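Local coordinates for listeria nuclear targeted protein A (Listeria monocytogenes, PDB 4CIH) that relieves repression of host interferon-stimulated immune genes by blocking recruitment of the chromatin repressor BAHD1 to them, at residues Ser76-Ala81 with Leu136-Val141; Gln61-Ile66 with Lys84-Trp89; Ala21-Ser26 with Ile94-Val99; Ala112-Lys115 with Asn120-Ile123. The protein carries 2 engineered substitutions. All blocks are in the same frame, centred on the assembly; numbering follows the deposited sequence.

Interaction 1 of 4, residues Ser76-Ala81 with Leu136-Val141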
loop_
_atom_site.group_PDB
_atom_site.type_symbol
_atom_site.label_atom_id
_atom_site.label_comp_id
_atom_site.label_asym_id
_atom_site.label_seq_id
_atom_site.Cartn_x
_atom_site.Cartn_y
_atom_site.Cartn_z
ATOM N N SER A 76 11.353 3.954 -19.328
ATOM C CA SER A 76 12.417 4.771 -18.784
ATOM C C SER A 76 12.882 4.238 -17.459
ATOM O O SER A 76 12.161 3.501 -16.800
ATOM C CB SER A 76 11.902 6.196 -18.543
ATOM O OG SER A 76 10.782 6.181 -17.663
ATOM N N ALA A 77 14.090 4.655 -17.071
ATOM C CA ALA A 77 14.637 4.424 -15.733
ATOM C C ALA A 77 13.708 4.822 -14.578
ATOM O O ALA A 77 13.584 4.095 -13.605
ATOM C CB ALA A 77 15.964 5.179 -15.584
ATOM N N ASP A 78 13.108 6.000 -14.658
ATOM C CA ASP A 78 12.331 6.524 -13.532
ATOM C C ASP A 78 11.066 5.704 -13.321
ATOM O O ASP A 78 10.581 5.569 -12.197
ATOM C CB ASP A 78 12.087 8.021 -13.693
ATOM C CG ASP A 78 13.292 8.827 -13.267
ATOM O OD1 ASP A 78 14.104 8.259 -12.507
ATOM O OD2 ASP A 78 13.454 10.003 -13.674
ATOM N N THR A 79 10.604 5.063 -14.391
ATOM C CA THR A 79 9.420 4.185 -14.288
ATOM C C THR A 79 9.582 2.824 -13.577
ATOM O O THR A 79 8.912 2.580 -12.571
ATOM C CB THR A 79 8.673 4.065 -15.615
ATOM O OG1 THR A 79 8.196 2.718 -15.811
ATOM C CG2 THR A 79 9.522 4.479 -16.742
ATOM N N GLU A 80 10.420 1.916 -14.082
ATOM C CA GLU A 80 10.525 0.627 -13.409
ATOM C C GLU A 80 10.910 0.869 -11.979
ATOM O O GLU A 80 10.415 0.177 -11.083
ATOM C CB GLU A 80 11.592 -0.311 -14.005
ATOM C CG GLU A 80 12.440 -1.050 -12.938
ATOM C CD GLU A 80 11.840 -2.386 -12.442
ATOM O OE1 GLU A 80 10.623 -2.577 -12.537
ATOM O OE2 GLU A 80 12.570 -3.278 -11.959
ATOM N N ALA A 81 11.851 1.788 -11.792
ATOM C CA ALA A 81 12.329 2.193 -10.482
ATOM C C ALA A 81 11.136 2.385 -9.586
ATOM O O ALA A 81 11.073 1.771 -8.517
ATOM C CB ALA A 81 13.128 3.484 -10.594
ATOM N N LEU A 136 8.037 9.508 -7.409
ATOM C CA LEU A 136 6.864 10.212 -7.951
ATOM C C LEU A 136 7.297 11.591 -8.466
ATOM O O LEU A 136 6.977 12.013 -9.604
ATOM C CB LEU A 136 5.784 10.346 -6.864
ATOM C CG LEU A 136 4.879 9.174 -6.433
ATOM C CD1 LEU A 136 4.516 9.303 -4.966
ATOM C CD2 LEU A 136 3.591 9.052 -7.246
ATOM N N ASN A 137 8.068 12.288 -7.633
ATOM C CA ASN A 137 8.658 13.571 -8.022
ATOM C C ASN A 137 9.430 13.424 -9.333
ATOM O O ASN A 137 9.464 14.337 -10.159
ATOM C CB ASN A 137 9.617 14.084 -6.927
ATOM C CG ASN A 137 8.907 14.855 -5.840
ATOM O OD1 ASN A 137 7.716 15.145 -5.937
ATOM N ND2 ASN A 137 9.627 15.176 -4.790
ATOM N N ASN A 138 10.072 12.270 -9.511
ATOM C CA ASN A 138 10.888 12.080 -10.707
ATOM C C ASN A 138 9.985 11.810 -11.911
ATOM O O ASN A 138 10.248 12.262 -13.034
ATOM C CB ASN A 138 12.034 11.066 -10.481
ATOM C CG ASN A 138 13.129 11.622 -9.565
ATOM O OD1 ASN A 138 13.016 12.748 -9.079
ATOM N ND2 ASN A 138 14.189 10.847 -9.329
ATOM N N LEU A 139 8.858 11.167 -11.617
ATOM C CA LEU A 139 7.792 10.935 -12.568
ATOM C C LEU A 139 7.087 12.274 -12.833
ATOM O O LEU A 139 6.439 12.486 -13.875
ATOM C CB LEU A 139 6.817 9.908 -11.952
ATOM C CG LEU A 139 7.101 8.399 -11.908
ATOM C CD1 LEU A 139 5.806 7.718 -11.523
ATOM C CD2 LEU A 139 7.520 7.804 -13.236
ATOM N N LYS A 140 7.222 13.190 -11.883
ATOM C CA LYS A 140 6.673 14.543 -12.038
ATOM C C LYS A 140 5.162 14.503 -11.783
ATOM O O LYS A 140 4.374 15.179 -12.440
ATOM C CB LYS A 140 7.022 15.087 -13.419
ATOM C CG LYS A 140 8.522 15.308 -13.625
ATOM C CD LYS A 140 8.779 16.182 -14.847
ATOM C CE LYS A 140 10.218 16.643 -14.901
ATOM N NZ LYS A 140 10.749 16.326 -16.257
ATOM N N VAL A 141 4.786 13.651 -10.832
ATOM C CA VAL A 141 3.426 13.568 -10.326
ATOM C C VAL A 141 3.539 14.010 -8.871
ATOM O O VAL A 141 3.943 13.254 -7.970
ATOM C CB VAL A 141 2.821 12.143 -10.460
ATOM C CG1 VAL A 141 1.337 12.158 -10.222
ATOM C CG2 VAL A 141 3.059 11.538 -11.853
#

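Interaction 2 of 4, residues Gln61-Ile66 with Lys84-Trp89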
loop_
_atom_site.group_PDB
_atom_site.type_symbol
_atom_site.label_atom_id
_atom_site.label_comp_id
_atom_site.label_asym_id
_atom_site.label_seq_id
_atom_site.Cartn_x
_atom_site.Cartn_y
_atom_site.Cartn_z
ATOM N N GLN A 61 -3.368 -3.090 -8.147
ATOM C CA GLN A 61 -3.209 -3.877 -9.352
ATOM C C GLN A 61 -3.792 -3.092 -10.463
ATOM O O GLN A 61 -3.569 -3.392 -11.635
ATOM C CB GLN A 61 -3.966 -5.185 -9.198
ATOM C CG GLN A 61 -3.740 -5.855 -7.857
ATOM C CD GLN A 61 -2.333 -6.396 -7.725
ATOM O OE1 GLN A 61 -1.864 -6.727 -6.626
ATOM N NE2 GLN A 61 -1.660 -6.516 -8.853
ATOM N N GLU A 62 -4.622 -2.122 -10.112
ATOM C CA GLU A 62 -4.897 -1.069 -11.040
ATOM C C GLU A 62 -3.569 -0.459 -11.488
ATOM O O GLU A 62 -3.208 -0.572 -12.661
ATOM C CB GLU A 62 -5.836 -0.030 -10.425
ATOM C CG GLU A 62 -7.267 -0.156 -10.942
ATOM C CD GLU A 62 -8.182 0.917 -10.397
ATOM O OE1 GLU A 62 -8.060 2.053 -10.877
ATOM O OE2 GLU A 62 -9.029 0.623 -9.510
ATOM N N ILE A 63 -2.793 0.079 -10.547
ATOM C CA ILE A 63 -1.424 0.519 -10.854
ATOM C C ILE A 63 -0.454 -0.543 -11.430
ATOM O O ILE A 63 -0.089 -0.470 -12.596
ATOM C CB ILE A 63 -0.800 1.277 -9.679
ATOM C CG1 ILE A 63 -1.466 2.653 -9.575
ATOM C CG2 ILE A 63 0.712 1.414 -9.891
ATOM C CD1 ILE A 63 -1.963 2.965 -8.179
ATOM N N LEU A 64 -0.046 -1.525 -10.628
ATOM C CA LEU A 64 0.837 -2.615 -11.097
ATOM C C LEU A 64 0.484 -3.241 -12.451
ATOM O O LEU A 64 1.292 -4.016 -13.018
ATOM C CB LEU A 64 0.926 -3.749 -10.062
ATOM C CG LEU A 64 2.164 -3.880 -9.164
ATOM C CD1 LEU A 64 2.205 -5.243 -8.475
ATOM C CD2 LEU A 64 3.450 -3.651 -9.948
ATOM N N SER A 65 -0.720 -2.953 -12.944
ATOM C CA SER A 65 -1.129 -3.489 -14.252
ATOM C C SER A 65 -1.326 -2.428 -15.327
ATOM O O SER A 65 -1.829 -2.715 -16.414
ATOM C CB SER A 65 -2.339 -4.435 -14.130
ATOM O OG SER A 65 -3.560 -3.751 -14.353
ATOM N N ILE A 66 -0.905 -1.198 -15.044
ATOM C CA ILE A 66 -0.689 -0.230 -16.113
ATOM C C ILE A 66 0.220 -0.833 -17.185
ATOM O O ILE A 66 1.113 -1.644 -16.863
ATOM C CB ILE A 66 -0.181 1.083 -15.542
ATOM C CG1 ILE A 66 -1.359 1.745 -14.793
ATOM C CG2 ILE A 66 0.359 1.958 -16.667
ATOM C CD1 ILE A 66 -1.005 2.926 -13.931
ATOM N N LYS A 84 9.180 -0.690 -8.945
ATOM C CA LYS A 84 10.008 -1.625 -8.159
ATOM C C LYS A 84 9.856 -1.288 -6.700
ATOM O O LYS A 84 9.703 -2.168 -5.859
ATOM C CB LYS A 84 11.482 -1.504 -8.575
ATOM C CG LYS A 84 12.442 -2.086 -7.560
ATOM C CD LYS A 84 13.859 -2.126 -8.115
ATOM C CE LYS A 84 14.834 -2.464 -7.017
ATOM N NZ LYS A 84 15.845 -1.368 -6.924
ATOM N N ILE A 85 9.896 0.008 -6.415
ATOM C CA ILE A 85 9.613 0.506 -5.090
ATOM C C ILE A 85 8.125 0.358 -4.796
ATOM O O ILE A 85 7.750 -0.315 -3.830
ATOM C CB ILE A 85 10.069 1.967 -4.928
ATOM C CG1 ILE A 85 9.870 2.443 -3.495
ATOM C CG2 ILE A 85 9.356 2.887 -5.902
ATOM C CD1 ILE A 85 11.158 2.546 -2.726
ATOM N N PHE A 86 7.276 0.958 -5.625
ATOM C CA PHE A 86 5.835 0.945 -5.358
ATOM C C PHE A 86 5.333 -0.470 -5.078
ATOM O O PHE A 86 4.453 -0.663 -4.267
ATOM C CB PHE A 86 5.095 1.586 -6.527
ATOM C CG PHE A 86 3.602 1.412 -6.494
ATOM C CD1 PHE A 86 3.016 0.185 -6.809
ATOM C CD2 PHE A 86 2.780 2.498 -6.242
ATOM C CE1 PHE A 86 1.645 0.038 -6.809
ATOM C CE2 PHE A 86 1.417 2.362 -6.222
ATOM C CZ PHE A 86 0.842 1.129 -6.505
ATOM N N LYS A 87 5.942 -1.467 -5.697
ATOM C CA LYS A 87 5.563 -2.861 -5.445
ATOM C C LYS A 87 5.988 -3.194 -4.042
ATOM O O LYS A 87 5.216 -3.788 -3.268
ATOM C CB LYS A 87 6.177 -3.849 -6.468
ATOM C CG LYS A 87 5.142 -4.798 -7.107
ATOM C CD LYS A 87 5.724 -6.027 -7.841
ATOM C CE LYS A 87 4.967 -7.291 -7.471
ATOM N NZ LYS A 87 5.805 -8.500 -7.175
ATOM N N GLU A 88 7.195 -2.783 -3.686
ATOM C CA GLU A 88 7.693 -3.032 -2.337
ATOM C C GLU A 88 6.954 -2.193 -1.255
ATOM O O GLU A 88 6.631 -2.717 -0.198
ATOM C CB GLU A 88 9.206 -2.770 -2.239
ATOM C CG GLU A 88 10.200 -3.903 -2.569
ATOM C CD GLU A 88 11.505 -3.252 -3.010
ATOM O OE1 GLU A 88 11.514 -2.024 -2.844
ATOM O OE2 GLU A 88 12.464 -3.881 -3.540
ATOM N N TRP A 89 6.768 -0.894 -1.514
ATOM C CA TRP A 89 6.034 0.074 -0.650
ATOM C C TRP A 89 4.526 -0.280 -0.393
ATOM O O TRP A 89 4.075 -0.327 0.754
ATOM C CB TRP A 89 6.177 1.472 -1.299
ATOM C CG TRP A 89 5.592 2.644 -0.557
ATOM C CD1 TRP A 89 6.223 3.419 0.362
ATOM C CD2 TRP A 89 4.262 3.171 -0.690
ATOM N NE1 TRP A 89 5.360 4.374 0.835
ATOM C CE2 TRP A 89 4.151 4.239 0.209
ATOM C CE3 TRP A 89 3.157 2.835 -1.481
ATOM C CZ2 TRP A 89 2.989 5.000 0.323
ATOM C CZ3 TRP A 89 2.013 3.558 -1.356
ATOM C CH2 TRP A 89 1.925 4.637 -0.456
#

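Interaction 3 of 4, residues Ala21-Ser26 with Ile94-Val99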
loop_
_atom_site.group_PDB
_atom_site.type_symbol
_atom_site.label_atom_id
_atom_site.label_comp_id
_atom_site.label_asym_id
_atom_site.label_seq_id
_atom_site.Cartn_x
_atom_site.Cartn_y
_atom_site.Cartn_z
ATOM N N ALA A 21 -6.120 6.702 1.725
ATOM C CA ALA A 21 -7.329 6.887 2.564
ATOM C C ALA A 21 -7.870 5.585 3.151
ATOM O O ALA A 21 -8.488 5.581 4.230
ATOM C CB ALA A 21 -8.440 7.607 1.809
ATOM N N ARG A 22 -7.671 4.499 2.414
ATOM C CA ARG A 22 -7.911 3.158 2.892
ATOM C C ARG A 22 -6.910 2.771 3.978
ATOM O O ARG A 22 -7.266 2.137 4.971
ATOM C CB ARG A 22 -7.861 2.121 1.739
ATOM C CG ARG A 22 -8.665 2.372 0.475
ATOM C CD ARG A 22 -10.050 1.741 0.530
ATOM N NE ARG A 22 -11.085 2.690 0.924
ATOM C CZ ARG A 22 -12.031 3.217 0.136
ATOM N NH1 ARG A 22 -12.168 2.881 -1.137
ATOM N NH2 ARG A 22 -12.879 4.107 0.654
ATOM N N GLU A 23 -5.642 3.116 3.784
ATOM C CA GLU A 23 -4.664 2.925 4.861
ATOM C C GLU A 23 -5.219 3.580 6.111
ATOM O O GLU A 23 -5.017 3.090 7.250
ATOM C CB GLU A 23 -3.322 3.568 4.525
ATOM C CG GLU A 23 -2.131 2.611 4.626
ATOM C CD GLU A 23 -1.139 3.007 5.705
ATOM O OE1 GLU A 23 -0.715 4.185 5.681
ATOM O OE2 GLU A 23 -0.785 2.158 6.571
ATOM N N LEU A 24 -5.888 4.708 5.899
ATOM C CA LEU A 24 -6.235 5.587 7.014
ATOM C C LEU A 24 -7.327 4.969 7.820
ATOM O O LEU A 24 -7.139 4.671 8.998
ATOM C CB LEU A 24 -6.658 6.987 6.545
ATOM C CG LEU A 24 -5.443 7.902 6.553
ATOM C CD1 LEU A 24 -5.778 9.223 7.207
ATOM C CD2 LEU A 24 -4.312 7.193 7.296
ATOM N N SER A 25 -8.441 4.705 7.138
ATOM C CA SER A 25 -9.628 4.121 7.747
ATOM C C SER A 25 -9.323 2.760 8.310
ATOM O O SER A 25 -10.126 2.205 9.064
ATOM C CB SER A 25 -10.739 3.944 6.702
ATOM O OG SER A 25 -10.928 5.130 5.955
ATOM N N SER A 26 -8.236 2.163 7.845
ATOM C CA SER A 26 -7.858 0.842 8.334
ATOM C C SER A 26 -7.353 1.056 9.744
ATOM O O SER A 26 -7.864 0.482 10.711
ATOM C CB SER A 26 -6.737 0.266 7.478
ATOM O OG SER A 26 -7.261 -0.425 6.363
ATOM N N ILE A 94 0.110 -3.183 2.786
ATOM C CA ILE A 94 -0.960 -4.140 2.830
ATOM C C ILE A 94 -0.654 -5.179 3.902
ATOM O O ILE A 94 -1.398 -5.312 4.870
ATOM C CB ILE A 94 -1.136 -4.780 1.484
ATOM C CG1 ILE A 94 -1.825 -3.755 0.586
ATOM C CG2 ILE A 94 -1.848 -6.097 1.639
ATOM C CD1 ILE A 94 -1.550 -3.968 -0.890
ATOM N N GLU A 95 0.440 -5.914 3.722
ATOM C CA GLU A 95 0.771 -6.938 4.674
ATOM C C GLU A 95 0.528 -6.356 6.050
ATOM O O GLU A 95 -0.290 -6.881 6.830
ATOM C CB GLU A 95 2.227 -7.368 4.468
ATOM C CG GLU A 95 2.654 -8.678 5.119
ATOM C CD GLU A 95 1.691 -9.844 4.929
ATOM O OE1 GLU A 95 1.065 -9.965 3.859
ATOM O OE2 GLU A 95 1.582 -10.676 5.863
ATOM N N ARG A 96 1.168 -5.229 6.339
ATOM C CA ARG A 96 1.115 -4.701 7.707
ATOM C C ARG A 96 -0.278 -4.497 8.282
ATOM O O ARG A 96 -0.498 -4.770 9.459
ATOM C CB ARG A 96 2.013 -3.461 7.891
ATOM C CG ARG A 96 2.386 -3.250 9.338
ATOM C CD ARG A 96 3.179 -1.989 9.570
ATOM N NE ARG A 96 2.346 -0.811 9.349
ATOM C CZ ARG A 96 2.847 0.388 9.149
ATOM N NH1 ARG A 96 4.164 0.533 9.129
ATOM N NH2 ARG A 96 2.028 1.426 8.976
ATOM N N ILE A 97 -1.236 -4.045 7.473
ATOM C CA ILE A 97 -2.624 -4.084 7.919
ATOM C C ILE A 97 -3.073 -5.521 8.157
ATOM O O ILE A 97 -3.384 -5.893 9.292
ATOM C CB ILE A 97 -3.604 -3.383 6.964
ATOM C CG1 ILE A 97 -3.298 -1.893 6.925
ATOM C CG2 ILE A 97 -5.028 -3.547 7.484
ATOM C CD1 ILE A 97 -3.749 -1.222 5.650
ATOM N N GLN A 98 -3.103 -6.322 7.089
ATOM C CA GLN A 98 -3.370 -7.747 7.209
ATOM C C GLN A 98 -2.893 -8.312 8.535
ATOM O O GLN A 98 -3.618 -8.981 9.278
ATOM C CB GLN A 98 -2.665 -8.482 6.069
ATOM C CG GLN A 98 -3.041 -9.944 5.944
ATOM C CD GLN A 98 -4.521 -10.132 5.686
ATOM O OE1 GLN A 98 -4.988 -9.942 4.565
ATOM N NE2 GLN A 98 -5.267 -10.503 6.727
ATOM N N VAL A 99 -1.641 -8.017 8.825
ATOM C CA VAL A 99 -0.920 -8.658 9.892
ATOM C C VAL A 99 -1.552 -8.257 11.209
ATOM O O VAL A 99 -1.846 -9.115 12.043
ATOM C CB VAL A 99 0.549 -8.233 9.769
ATOM C CG1 VAL A 99 1.363 -8.563 11.010
ATOM C CG2 VAL A 99 1.134 -8.895 8.529
#

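Interaction 4 of 4, residues Ala112-Lys115 with Asn120-Ile123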
loop_
_atom_site.group_PDB
_atom_site.type_symbol
_atom_site.label_atom_id
_atom_site.label_comp_id
_atom_site.label_asym_id
_atom_site.label_seq_id
_atom_site.Cartn_x
_atom_site.Cartn_y
_atom_site.Cartn_z
ATOM N N ALA A 112 5.204 -13.481 12.553
ATOM C CA ALA A 112 6.468 -14.202 12.281
ATOM C C ALA A 112 7.067 -13.833 10.918
ATOM O O ALA A 112 8.170 -13.287 10.841
ATOM C CB ALA A 112 6.244 -15.701 12.346
ATOM N N VAL A 113 6.376 -14.242 9.858
ATOM C CA VAL A 113 6.735 -13.992 8.460
ATOM C C VAL A 113 6.914 -12.507 8.165
ATOM O O VAL A 113 7.599 -12.108 7.214
ATOM C CB VAL A 113 5.575 -14.489 7.582
ATOM C CG1 VAL A 113 5.768 -14.150 6.110
ATOM C CG2 VAL A 113 5.327 -15.956 7.845
ATOM N N PHE A 114 6.283 -11.694 9.005
ATOM C CA PHE A 114 6.415 -10.259 8.904
ATOM C C PHE A 114 7.849 -9.837 9.155
ATOM O O PHE A 114 8.501 -9.257 8.286
ATOM C CB PHE A 114 5.471 -9.546 9.889
ATOM C CG PHE A 114 5.315 -8.094 9.579
ATOM C CD1 PHE A 114 6.292 -7.186 9.964
ATOM C CD2 PHE A 114 4.263 -7.657 8.785
ATOM C CE1 PHE A 114 6.192 -5.856 9.603
ATOM C CE2 PHE A 114 4.138 -6.320 8.451
ATOM C CZ PHE A 114 5.106 -5.418 8.862
ATOM N N LYS A 115 8.314 -10.098 10.368
ATOM C CA LYS A 115 9.658 -9.772 10.812
ATOM C C LYS A 115 10.661 -10.557 9.978
ATOM O O LYS A 115 11.843 -10.198 9.858
ATOM C CB LYS A 115 9.812 -10.167 12.283
ATOM C CG LYS A 115 9.147 -9.225 13.282
ATOM C CD LYS A 115 8.779 -9.924 14.596
ATOM C CE LYS A 115 8.876 -9.000 15.824
ATOM N NZ LYS A 115 10.219 -8.994 16.494
ATOM N N ASN A 120 13.898 -4.753 9.283
ATOM C CA ASN A 120 13.973 -3.489 10.034
ATOM C C ASN A 120 12.820 -2.558 9.756
ATOM O O ASN A 120 12.887 -1.701 8.861
ATOM C CB ASN A 120 15.278 -2.807 9.713
ATOM C CG ASN A 120 16.400 -3.474 10.413
ATOM O OD1 ASN A 120 16.130 -4.299 11.268
ATOM N ND2 ASN A 120 17.646 -3.192 10.031
ATOM N N GLN A 121 11.747 -2.740 10.515
ATOM C CA GLN A 121 10.451 -2.322 9.999
ATOM C C GLN A 121 10.314 -0.848 9.673
ATOM O O GLN A 121 9.568 -0.501 8.760
ATOM C CB GLN A 121 9.336 -2.741 10.926
ATOM C CG GLN A 121 9.109 -4.232 10.950
ATOM C CD GLN A 121 8.201 -4.565 12.090
ATOM O OE1 GLN A 121 7.561 -3.665 12.617
ATOM N NE2 GLN A 121 8.138 -5.832 12.489
ATOM N N ILE A 122 11.029 0.014 10.394
ATOM C CA ILE A 122 10.962 1.458 10.111
ATOM C C ILE A 122 11.948 1.888 9.012
ATOM O O ILE A 122 11.585 2.602 8.058
ATOM C CB ILE A 122 11.185 2.275 11.403
ATOM C CG1 ILE A 122 10.131 1.901 12.459
ATOM C CG2 ILE A 122 11.196 3.766 11.108
ATOM C CD1 ILE A 122 10.588 2.089 13.891
ATOM N N ILE A 123 13.194 1.437 9.154
ATOM C CA ILE A 123 14.250 1.660 8.179
ATOM C C ILE A 123 13.745 1.339 6.749
ATOM O O ILE A 123 14.190 1.937 5.740
ATOM C CB ILE A 123 15.483 0.794 8.538
ATOM C CG1 ILE A 123 15.956 1.032 9.987
ATOM C CG2 ILE A 123 16.594 0.901 7.488
ATOM C CD1 ILE A 123 15.767 2.432 10.565
#

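Interaction 1 of 4, residues Ser76-Ala81 with Leu136-Val141
Asp78 meets Asn138, and the backbone of Asp78 and Thr79 meets Leu139, in a small, partly buried packing contact where helix 77-103 begins and helix 121-139 ends. No hydrogen bond crosses it. The carboxylate of Asp78 lies against the beta carbon of Asn138 rather than against its amide: Asp78 OD2 is 3.7 Å from Asn138 CB, whereas Asp78 OD1 is 4.1 Å from Asn138 ND2, too far for a bond. The two side chains cross obliquely, with carboxylate and amide planes turned 43° from each other. In both residues CG stands beside the backbone N and opposite the carbonyl carbon, and CB points toward the other segment. Polar groups suit this outer side, and an aspartate in the first turn of a helix probably gains from the partial positive charge of that end.

Leu139 supplies the apolar half. Its CB does not aim at helix 77-103, but the CD2 branch closes the gap and rests 3.9 Å from Asp78 O and 4.2 Å from Thr79 CA. A branched leucine can thus cover backbone atoms of Asp78 and Thr79 with one methyl. On another side of the same helix end, Leu136 and Val141 pack on helix 8-34, through Leu16 and Leu9 among others.

Beyond Leu139 the helix stops. Lys140 takes a positive phi of 78°, Val141 N bonds to Leu136 O at 3.0 Å, and Lys140 N makes a weak bond to Asn137 O. This is a Schellman motif, here closing one helix of the LntA four-helical up-and-down bundle beside the start of another.

Interaction 2 of 4, residues Gln61-Ile66 with Lys84-Trp89
Ile63 and Phe86 make the aromatic part of the contact. The CG2 methyl of Ile63 sits over one face of the Phe86 ring, 3.7 Å from its centroid and 25° off the ring normal, a CH-pi contact displaced toward the rim. Phe86 CZ is the nearest ring atom, 3.4 Å from Ile63 CG2. Phe86 reaches across because its CG is anti to the backbone N (chi1 169°), and the two side chains cross at about a right angle. A beta-branched residue suits the spot: its gamma methyl covers the ring while CD1 also touches Phe86 CZ.

This join belongs to the four-helical bundle, where residues 61-66 pack on helix 77-103; Ile63 also packs on Ile12 of helix 8-34, and Phe86 meets the ring of Phe82.

Aliphatic packing lies beside it, nearer solvent. Both methyls of Leu64 press against Lys87 CG from one side, CD1 at 3.3 Å and CD2 at 3.5 Å, tighter than usual van der Waals spacing. Lysine fits an exposed site because its methylenes can pack while the chain bends onward to its charged end.

No hydrogen bond crosses the contact; within residues 61-66, Ser65 OG gives to Gln61 O at 2.7 Å, and Ile66 N to Ile63 O closes a type I turn.

Interaction 3 of 4, residues Ala21-Ser26 with Ile94-Val99
A chi1 of -65° sets CG1 of Ile97 beside its backbone N, and an extended second torsion carries CD1 on to Ser26, whose own OG also stands beside its backbone N. Both beta carbons point toward the opposite segment, and the two side chains meet with Ile97 CD1 3.7 Å from Ser26 OG and 3.8 Å from Ser26 CB. Placing a hydroxyl beside a methyl in a buried position would be costly were its hydrogen not used. Here Ser26 OG donates to Arg22 O one turn back, at 2.9 Å, approaching from a direction tilted 32° from the carbonyl plane. Serine thus behaves as a small, self-satisfied residue that leaves room for the long isoleucine, while Ile97 CD1 also brushes Glu23 CG at 4.3 Å.

Toward the more exposed side the contact becomes ionic. Glu23, bent at its second torsion, and Arg96, whose chain leaves anti to N and then folds at chi3, bring Glu23 OE2 and Arg96 NH2 to 3.8 Å, a long salt bridge. The carboxylate and guanidinium planes are 51° apart, not in the flat paired geometry of a close bidentate ion pair. The other oxygen, Glu23 OE1, has a weak, long ion pair with Lys93.

The two helix segments run nearly parallel, with axes 11.1 Å apart, consistent with alternate members of an up-and-down bundle. Helix 42-63 packs on both, through Met56 against Arg22 and Ile97, while helix 109-117 covers another side of helix 77-103.

Interaction 4 of 4, residues Ala112-Lys115 with Asn120-Ile123
Phe114 and Gln121 make the close part of this contact, an aromatic edge against a side-chain amide. Gln121 CG lies in the plane of the ring at its edge, 3.6 Å from Phe114 CE1, and the amide follows along that edge, with Gln121 NE2 3.4 Å from Phe114 CD1 and Gln121 CD 3.4 Å from Phe114 CE1. Ring and amide planes are 80° apart, nearly perpendicular. Gln121 gets there by pointing CB toward helix 109-117 and running extended beyond CG. Phe114 turns its CG anti to the backbone N (chi1 -165°), which brings its ring nearer although its CB is not aimed at Gln121. Glutamine suits this partly exposed site, since both its CG methylene and its flat amide can pack along the aromatic edge.

The outer side is looser. Exposed Lys115 contributes its CG, 3.6 Å from Gln121 NE2, and its chain is bent at the third and fourth torsions. No hydrogen bond joins the two segments.

Gln121 opens helix 121-139 a short turn after helix 109-117 ends, and the contact joins the two helices across that short connection. Phe114 also meets the ring of Tyr118, and it packs on helix 77-103 through Phe92, Glu95, Arg96 and Val99.

Helix 77-103 is shared by interactions 1, 2 and 3, which join it in turn to helices 121-139, 42-63 and 8-34, so one helix touches the other three long ones. Interactions 2 and 3 lie nearer the middle of the chain and each has two buried residues, while interactions 1 and 4, about 26 Å apart between centres, sit toward opposite ends of helix 121-139. Chemistry follows place: ring and methyl packing in interaction 2, isoleucine on serine with an ion pair at the outer side in interaction 3, and polar groups laid against carbon in the two outer contacts, with a leucine methyl on backbone added in interaction 1. Interaction 4 touches interaction 3 directly.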